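L0028 (Mitochondria associated protein) (Escherichia coli, PDB 3GCG) probably acts as a type III effector that switches on host Rho-family GTPases by promoting nucleotide exchange, as in related bacterial effectors. Local coordinates at residues F16-H20 and M134-V138. Numbering follows the deposited sequence.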
loop_
_atom_site.group_PDB
_atom_site.type_symbol
_atom_site.label_atom_id
_atom_site.label_comp_id
_atom_site.label_asym_id
_atom_site.label_seq_id
_atom_site.Cartn_x
_atom_site.Cartn_y
_atom_site.Cartn_z
ATOM N N PHE B 16 -15.215 8.379 -21.089
ATOM C CA PHE B 16 -13.962 8.226 -21.894
ATOM C C PHE B 16 -13.810 6.777 -22.349
ATOM O O PHE B 16 -14.467 5.879 -21.815
ATOM C CB PHE B 16 -12.738 8.645 -21.064
ATOM C CG PHE B 16 -12.420 7.707 -19.930
ATOM C CD1 PHE B 16 -11.591 6.604 -20.131
ATOM C CD2 PHE B 16 -12.995 7.892 -18.676
ATOM C CE1 PHE B 16 -11.345 5.699 -19.101
ATOM C CE2 PHE B 16 -12.756 6.991 -17.640
ATOM C CZ PHE B 16 -11.931 5.893 -17.854
ATOM N N VAL B 17 -12.945 6.556 -23.334
ATOM C CA VAL B 17 -12.714 5.213 -23.858
ATOM C C VAL B 17 -11.234 4.869 -23.828
ATOM O O VAL B 17 -10.381 5.714 -24.097
ATOM C CB VAL B 17 -13.223 5.073 -25.318
ATOM C CG1 VAL B 17 -12.920 3.681 -25.848
ATOM C CG2 VAL B 17 -14.716 5.338 -25.368
ATOM N N ILE B 18 -10.931 3.621 -23.503
ATOM C CA ILE B 18 -9.554 3.186 -23.449
ATOM C C ILE B 18 -9.493 1.743 -23.924
ATOM O O ILE B 18 -10.440 0.988 -23.733
ATOM C CB ILE B 18 -9.005 3.328 -22.006
ATOM C CG1 ILE B 18 -7.474 3.308 -22.026
ATOM C CG2 ILE B 18 -9.562 2.229 -21.121
ATOM C CD1 ILE B 18 -6.844 3.723 -20.717
ATOM N N ASN B 19 -8.391 1.372 -24.566
ATOM C CA ASN B 19 -8.211 0.015 -25.078
ATOM C C ASN B 19 -7.623 -0.884 -23.988
ATOM O O ASN B 19 -6.402 -1.010 -23.865
ATOM C CB ASN B 19 -7.271 0.040 -26.289
ATOM C CG ASN B 19 -7.132 -1.314 -26.950
ATOM O OD1 ASN B 19 -7.176 -2.340 -26.283
ATOM N ND2 ASN B 19 -6.944 -1.322 -28.270
ATOM N N HIS B 20 -8.498 -1.506 -23.205
ATOM C CA HIS B 20 -8.085 -2.393 -22.117
ATOM C C HIS B 20 -7.111 -3.464 -22.592
ATOM O O HIS B 20 -6.235 -3.904 -21.839
ATOM C CB HIS B 20 -9.323 -3.035 -21.500
ATOM C CG HIS B 20 -10.332 -2.037 -21.035
ATOM N ND1 HIS B 20 -10.213 -1.364 -19.838
ATOM C CD2 HIS B 20 -11.434 -1.536 -21.641
ATOM C CE1 HIS B 20 -11.195 -0.488 -19.730
ATOM N NE2 HIS B 20 -11.950 -0.571 -20.810
ATOM N N MET B 134 -10.327 6.806 -11.716
ATOM C CA MET B 134 -10.166 6.121 -12.990
ATOM C C MET B 134 -9.340 4.853 -12.803
ATOM O O MET B 134 -9.547 3.872 -13.504
ATOM C CB MET B 134 -9.513 7.053 -14.017
ATOM C CG MET B 134 -10.489 8.069 -14.617
ATOM S SD MET B 134 -9.712 9.331 -15.667
ATOM C CE MET B 134 -9.382 8.374 -17.198
ATOM N N ILE B 135 -8.408 4.869 -11.854
ATOM C CA ILE B 135 -7.591 3.684 -11.591
ATOM C C ILE B 135 -8.484 2.557 -11.073
ATOM O O ILE B 135 -8.311 1.394 -11.445
ATOM C CB ILE B 135 -6.460 3.968 -10.549
ATOM C CG1 ILE B 135 -5.313 4.721 -11.220
ATOM C CG2 ILE B 135 -5.948 2.663 -9.946
ATOM C CD1 ILE B 135 -4.157 5.020 -10.296
ATOM N N GLU B 136 -9.438 2.898 -10.217
ATOM C CA GLU B 136 -10.341 1.886 -9.685
ATOM C C GLU B 136 -11.160 1.274 -10.829
ATOM O O GLU B 136 -11.222 0.054 -10.980
ATOM C CB GLU B 136 -11.281 2.505 -8.646
ATOM C CG GLU B 136 -12.296 1.524 -8.072
ATOM C CD GLU B 136 -11.669 0.449 -7.188
ATOM O OE1 GLU B 136 -12.248 -0.657 -7.103
ATOM O OE2 GLU B 136 -10.612 0.712 -6.566
ATOM N N GLN B 137 -11.771 2.134 -11.641
ATOM C CA GLN B 137 -12.594 1.693 -12.764
ATOM C C GLN B 137 -11.884 0.839 -13.804
ATOM O O GLN B 137 -12.392 -0.205 -14.201
ATOM C CB GLN B 137 -13.213 2.894 -13.484
ATOM C CG GLN B 137 -14.090 3.776 -12.618
ATOM C CD GLN B 137 -14.913 4.767 -13.431
ATOM O OE1 GLN B 137 -14.408 5.399 -14.362
ATOM N NE2 GLN B 137 -16.187 4.913 -13.072
ATOM N N VAL B 138 -10.719 1.290 -14.254
ATOM C CA VAL B 138 -9.967 0.575 -15.283
ATOM C C VAL B 138 -9.317 -0.743 -14.834
ATOM O O VAL B 138 -9.246 -1.701 -15.611
ATOM C CB VAL B 138 -8.899 1.504 -15.911
ATOM C CG1 VAL B 138 -8.233 0.823 -17.084
ATOM C CG2 VAL B 138 -9.556 2.795 -16.374
#
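Phe16 and Met134 form a Met-aromatic contact that packs the loop leading into helix 20-32, and the first residue of that helix, against helix 124-146 in this all-helical fold. The contact is led by the methyl group. Met134 CE sits over the centre of one face of the Phe16 ring, 3.6 Å from the centroid and 12° off the normal, as a CH-pi contact. Met134 SD lies obliquely, 4.8 Å from the same centroid. The Met134 chain is extended at chi2 and then bends at chi3 (76°), which turns CE onto the ring. Gln117 of helix 108-118 touches both side chains.

Other groups meet the ring edge. Val138 CG2 is 4.2 Å from Phe16 CZ, near the ring plane. Gln137 OE1 also approaches near that plane, 4.0 Å from Phe16 CE2.

Ile18, His20 and Val138, all buried, meet beside it. Ile18 CG2 makes an apolar contact with Val138 CG1 at 4.5 Å and also covers one face of the His20 imidazole, offset toward its rim. Leu23 of helix 20-32 touches both Ile18 and Val138. No hydrogen bond joins the two segments. Val138 CG1 meets the edge of the imidazole 4.0 Å from His20 ND1, a buried nitrogen with no polar partner in the model.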